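Local coordinates for hydrolase, alpha/beta hydrolase FOLD family (Staphylococcus aureus, PDB 2XMZ), which probably catalyses the elimination of pyruvate that forms 2-succinyl-6-hydroxy-2,4-cyclohexadiene-1-carboxylate, a step in menaquinone biosynthesis, at residues D49-H53 with A187-Y191; V149-E153 with R173-L177. All coordinates share one frame; numbering follows the deposited sequence. Where two conformers were deposited one is given.

Contact 1: D49-H53 with A187-Y191; sequences DLPGH and ALRDY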
loop_
_atom_site.group_PDB
_atom_site.type_symbol
_atom_site.label_atom_id
_atom_site.label_comp_id
_atom_site.label_asym_id
_atom_site.label_seq_id
_atom_site.Cartn_x
_atom_site.Cartn_y
_atom_site.Cartn_z
ATOM N N ASP A 49 2.020 5.659 8.328
ATOM C CA ASP A 49 0.714 6.171 7.965
ATOM C C ASP A 49 0.869 7.234 6.882
ATOM O O ASP A 49 1.596 8.204 7.067
ATOM C CB ASP A 49 0.024 6.767 9.190
ATOM C CG ASP A 49 -0.551 5.710 10.102
ATOM O OD1 ASP A 49 -0.606 4.540 9.681
ATOM O OD2 ASP A 49 -0.929 6.039 11.243
ATOM N N LEU A 50 0.187 7.044 5.766
ATOM C CA LEU A 50 0.301 7.944 4.630
ATOM C C LEU A 50 -0.588 9.182 4.867
ATOM O O LEU A 50 -1.464 9.166 5.759
ATOM C CB LEU A 50 -0.048 7.195 3.321
ATOM C CG LEU A 50 1.010 6.126 2.939
ATOM C CD1 LEU A 50 0.477 5.079 1.949
ATOM C CD2 LEU A 50 2.284 6.805 2.398
ATOM N N PRO A 51 -0.349 10.263 4.096
ATOM C CA PRO A 51 -1.072 11.513 4.313
ATOM C C PRO A 51 -2.586 11.311 4.425
ATOM O O PRO A 51 -3.220 10.632 3.567
ATOM C CB PRO A 51 -0.734 12.322 3.066
ATOM C CG PRO A 51 0.666 11.857 2.725
ATOM C CD PRO A 51 0.637 10.382 2.998
ATOM N N GLY A 52 -3.140 11.911 5.470
ATOM C CA GLY A 52 -4.574 11.835 5.779
ATOM C C GLY A 52 -5.028 10.598 6.536
ATOM O O GLY A 52 -6.168 10.546 7.007
ATOM N N HIS A 53 -4.173 9.587 6.624
ATOM C CA HIS A 53 -4.567 8.303 7.206
ATOM C C HIS A 53 -4.008 8.035 8.600
ATOM O O HIS A 53 -2.837 8.357 8.899
ATOM C CB HIS A 53 -4.157 7.150 6.290
ATOM C CG HIS A 53 -4.901 7.127 4.988
ATOM N ND1 HIS A 53 -4.742 8.098 4.024
ATOM C CD2 HIS A 53 -5.846 6.282 4.519
ATOM C CE1 HIS A 53 -5.540 7.838 3.001
ATOM N NE2 HIS A 53 -6.218 6.739 3.276
ATOM N N ALA A 187 -6.999 12.971 0.445
ATOM C CA ALA A 187 -6.179 11.872 -0.094
ATOM C C ALA A 187 -6.600 11.510 -1.520
ATOM O O ALA A 187 -5.749 11.391 -2.415
ATOM C CB ALA A 187 -6.230 10.628 0.827
ATOM N N LEU A 188 -7.894 11.332 -1.734
ATOM C CA LEU A 188 -8.415 11.053 -3.090
ATOM C C LEU A 188 -8.073 12.141 -4.102
ATOM O O LEU A 188 -7.560 11.842 -5.184
ATOM C CB LEU A 188 -9.929 10.816 -3.068
ATOM C CG LEU A 188 -10.390 9.511 -2.399
ATOM C CD1 LEU A 188 -11.910 9.503 -2.250
ATOM C CD2 LEU A 188 -9.880 8.263 -3.144
ATOM N N ARG A 189 -8.358 13.401 -3.759
ATOM C CA ARG A 189 -8.085 14.502 -4.695
ATOM C C ARG A 189 -6.596 14.685 -5.003
ATOM O O ARG A 189 -6.245 15.000 -6.133
ATOM C CB ARG A 189 -8.722 15.826 -4.231
ATOM C CG ARG A 189 -10.238 15.728 -3.911
ATOM C CD ARG A 189 -10.966 17.069 -3.886
ATOM N NE ARG A 189 -12.054 17.103 -2.896
ATOM C CZ ARG A 189 -13.362 16.964 -3.150
ATOM N NH1 ARG A 189 -13.834 16.741 -4.390
ATOM N NH2 ARG A 189 -14.217 17.030 -2.141
ATOM N N ASP A 190 -5.729 14.515 -4.005
ATOM C CA ASP A 190 -4.289 14.786 -4.161
ATOM C C ASP A 190 -3.471 13.599 -4.644
ATOM O O ASP A 190 -2.524 13.785 -5.387
ATOM C CB ASP A 190 -3.652 15.318 -2.872
ATOM C CG ASP A 190 -4.197 16.652 -2.467
ATOM O OD1 ASP A 190 -5.096 17.153 -3.165
ATOM O OD2 ASP A 190 -3.734 17.186 -1.452
ATOM N N TYR A 191 -3.795 12.389 -4.214
ATOM C CA TYR A 191 -2.979 11.237 -4.681
ATOM C C TYR A 191 -3.765 9.992 -5.060
ATOM O O TYR A 191 -3.222 8.870 -5.110
ATOM C CB TYR A 191 -1.778 10.938 -3.779
ATOM C CG TYR A 191 -2.048 10.449 -2.371
ATOM C CD1 TYR A 191 -1.828 9.109 -2.040
ATOM C CD2 TYR A 191 -2.453 11.320 -1.361
ATOM C CE1 TYR A 191 -1.987 8.639 -0.755
ATOM C CE2 TYR A 191 -2.635 10.859 -0.035
ATOM C CZ TYR A 191 -2.402 9.501 0.249
ATOM O OH TYR A 191 -2.545 8.969 1.515
#
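Pro51 and Gly52 occupy the two central positions of a type II beta turn, closed by His53 N donating to Leu50 O at 2.9 Å, and on it rests helix 181-191, where Tyr191 N bonds to Ala187 O. In this alpha/beta hydrolase fold the turn follows strand 44-48 of the central sheet, whereas the helix belongs to the helical insertion that follows strand 110-114. The case illustrates how one backbone carbonyl can join a loop to a distant helix. Pro51 O accepts from Tyr191 OH at 2.7 Å, with the hydroxyl in the carbonyl plane, on a lone pair (C=O...donor angle 136°). A second proton reaches the same oxygen from His53 ND1 at 3.0 Å; the bond is fairly straight (158°), with Pro51 O in the plane of the imidazole, though ND1 stands above the carbonyl plane. The imidazole is held at its other nitrogen too, since NE2 is hydrogen-bonded to Leu26 N, which fixes the ring's rotation. Tyr191 sets its CG between backbone N and carbonyl carbon (chi1 66°), and this sends the phenol towards the turn, its hydroxyl 3.6 Å from Leu50 CB. CE2 of the phenol ring packs against Pro51 CB at 3.9 Å. Elsewhere, Pro51 leans on Ile69 and Leu72 of helix 66-77, while Tyr191 and His53 both touch Met92 of helix 92-103. One helical turn before Tyr191, the methyl CB of Ala187 sits at the imidazole edge, 3.6 Å from His53 CE1.

Contact 2: V149-E153 with R173-L177; sequences VNDWE and RQQRL
Two helices of the helical insertion of this alpha/beta hydrolase fold, 145-152 and 166-177, pack side by side, and Arg173 of the second reaches Asn150 on the first and Glu153, next after Trp152. Its CB lies 3.7 Å from Glu153 OE2. With CG anti to the backbone N (chi1 -175°) the chain runs out extended, CG and then CD passing the same oxygen, CD at 3.3 Å. NE stays near it, though farther than CD, and CZ faces Asn150 OD1 at 3.2 Å. At the tip, NH2 donates to Glu153 OE2 at 2.7 Å, a salt bridge that meets the carboxylate from above its plane. The guanidinium also grips Asn150 OD1 end-on, NH2 at 2.8 Å and NH1 at 2.9 Å, its plane 8° from the amide's. Next to this polar group Val149 wedges between Arg173, Arg176 and Leu177, its CG2 3.6 Å from Arg176 CB. Trp152 lies near, without touching, the presumed Ser-His-Asp triad, consistent with the insertion flanking the active site. Arg176, whose cation-pi partner is Phe158, turns a guanidinium face to the indole edge of Trp152, the planes nearly perpendicular: CD1 stands over that face's centre, 3.7 Å from Arg176 CZ.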
loop_
_atom_site.group_PDB
_atom_site.type_symbol
_atom_site.label_atom_id
_atom_site.label_comp_id
_atom_site.label_asym_id
_atom_site.label_seq_id
_atom_site.Cartn_x
_atom_site.Cartn_y
_atom_site.Cartn_z
ATOM N N VAL A 149 -18.318 4.377 4.039
ATOM C CA VAL A 149 -17.844 3.022 4.356
ATOM C C VAL A 149 -18.923 1.979 4.030
ATOM O O VAL A 149 -18.617 0.918 3.490
ATOM C CB VAL A 149 -17.382 2.898 5.838
ATOM C CG1 VAL A 149 -17.071 1.451 6.211
ATOM C CG2 VAL A 149 -16.135 3.750 6.093
ATOM N N ASN A 150 -20.183 2.292 4.339
ATOM C CA ASN A 150 -21.283 1.402 3.987
ATOM C C ASN A 150 -21.295 1.067 2.486
ATOM O O ASN A 150 -21.403 -0.109 2.104
ATOM C CB ASN A 150 -22.620 1.982 4.465
ATOM C CG ASN A 150 -22.755 1.954 5.980
ATOM O OD1 ASN A 150 -22.001 1.268 6.678
ATOM N ND2 ASN A 150 -23.725 2.693 6.494
ATOM N N ASP A 151 -21.133 2.096 1.650
ATOM C CA ASP A 151 -21.070 1.925 0.198
ATOM C C ASP A 151 -19.745 1.264 -0.236
ATOM O O ASP A 151 -19.748 0.398 -1.107
ATOM C CB ASP A 151 -21.255 3.269 -0.521
ATOM C CG ASP A 151 -22.685 3.792 -0.458
ATOM O OD1 ASP A 151 -23.562 3.177 0.200
ATOM O OD2 ASP A 151 -22.938 4.842 -1.089
ATOM N N TRP A 152 -18.634 1.669 0.388
ATOM C CA TRP A 152 -17.304 1.133 0.087
ATOM C C TRP A 152 -17.258 -0.374 0.304
ATOM O O TRP A 152 -16.729 -1.109 -0.544
ATOM C CB TRP A 152 -16.252 1.809 0.957
ATOM C CG TRP A 152 -14.835 1.655 0.496
ATOM C CD1 TRP A 152 -13.859 0.906 1.088
ATOM C CD2 TRP A 152 -14.217 2.308 -0.622
ATOM N NE1 TRP A 152 -12.667 1.052 0.407
ATOM C CE2 TRP A 152 -12.863 1.899 -0.652
ATOM C CE3 TRP A 152 -14.676 3.199 -1.600
ATOM C CZ2 TRP A 152 -11.962 2.337 -1.639
ATOM C CZ3 TRP A 152 -13.774 3.636 -2.585
ATOM C CH2 TRP A 152 -12.436 3.206 -2.588
ATOM N N GLU A 153 -17.818 -0.821 1.430
ATOM C CA GLU A 153 -17.981 -2.247 1.758
ATOM C C GLU A 153 -18.647 -3.075 0.655
ATOM O O GLU A 153 -18.412 -4.270 0.565
ATOM C CB GLU A 153 -18.840 -2.411 3.015
ATOM C CG GLU A 153 -18.141 -2.133 4.338
ATOM C CD GLU A 153 -19.010 -2.453 5.553
ATOM O OE1 GLU A 153 -20.133 -2.979 5.388
ATOM O OE2 GLU A 153 -18.559 -2.193 6.687
ATOM N N ARG A 173 -13.910 -2.702 9.240
ATOM C CA ARG A 173 -14.948 -1.662 9.319
ATOM C C ARG A 173 -14.578 -0.550 10.303
ATOM O O ARG A 173 -14.784 0.630 10.024
ATOM C CB ARG A 173 -16.322 -2.261 9.691
ATOM C CG ARG A 173 -17.446 -1.235 9.664
ATOM C CD ARG A 173 -18.815 -1.825 9.934
ATOM N NE ARG A 173 -19.811 -0.771 10.107
ATOM C CZ ARG A 173 -20.366 -0.072 9.117
ATOM N NH1 ARG A 173 -21.252 0.869 9.404
ATOM N NH2 ARG A 173 -20.044 -0.304 7.841
ATOM N N GLN A 174 -14.031 -0.943 11.450
ATOM C CA GLN A 174 -13.609 -0.004 12.473
ATOM C C GLN A 174 -12.466 0.873 11.984
ATOM O O GLN A 174 -12.471 2.090 12.224
ATOM C CB GLN A 174 -13.231 -0.758 13.768
ATOM C CG GLN A 174 -12.522 0.070 14.838
ATOM C CD GLN A 174 -11.047 0.297 14.547
ATOM O OE1 GLN A 174 -10.521 1.390 14.776
ATOM N NE2 GLN A 174 -10.375 -0.731 14.022
ATOM N N GLN A 175 -11.494 0.254 11.305
ATOM C CA GLN A 175 -10.339 0.954 10.766
ATOM C C GLN A 175 -10.775 2.000 9.742
ATOM O O GLN A 175 -10.235 3.114 9.712
ATOM C CB GLN A 175 -9.349 -0.027 10.147
ATOM C CG GLN A 175 -8.355 -0.670 11.140
ATOM C CD GLN A 175 -7.675 -1.926 10.599
ATOM O OE1 GLN A 175 -7.692 -2.194 9.390
ATOM N NE2 GLN A 175 -7.069 -2.700 11.496
ATOM N N ARG A 176 -11.759 1.645 8.919
ATOM C CA ARG A 176 -12.319 2.574 7.933
ATOM C C ARG A 176 -13.109 3.728 8.612
ATOM O O ARG A 176 -12.935 4.908 8.272
ATOM C CB ARG A 176 -13.216 1.810 6.942
ATOM C CG ARG A 176 -12.467 0.721 6.110
ATOM C CD ARG A 176 -13.440 0.011 5.182
ATOM N NE ARG A 176 -12.781 -0.819 4.171
ATOM C CZ ARG A 176 -13.356 -1.843 3.547
ATOM N NH1 ARG A 176 -14.612 -2.192 3.824
ATOM N NH2 ARG A 176 -12.669 -2.521 2.634
ATOM N N LEU A 177 -13.962 3.374 9.577
ATOM C CA LEU A 177 -14.834 4.342 10.270
ATOM C C LEU A 177 -14.042 5.346 11.093
ATOM O O LEU A 177 -14.516 6.460 11.380
ATOM C CB LEU A 177 -15.853 3.616 11.159
ATOM C CG LEU A 177 -16.936 2.775 10.447
ATOM C CD1 LEU A 177 -17.843 2.052 11.457
ATOM C CD2 LEU A 177 -17.758 3.624 9.506
#

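How the contacts relate
From the N terminus, the chain leaves strand 44-48 through the 49-53 loop, then builds helix 66-77, strand 84-90, helix 92-103 and strand 110-114 before entering the run of helices that begins with 123-143. Within that run contact 2 closes a short loop, with 19 residues between its segments, and ties helix 145-152 to helix 166-177. The next helix, 181-191, turns back to the loop after strand 44-48, so contact 1 closes a far longer loop of 133 intervening residues that contains contact 2 entirely. The two are nested, never crossing. Contact 2 is thus internal to the helical insertion, while contact 1 anchors it to the sheet-bearing core; their centres lie about 16 Å apart.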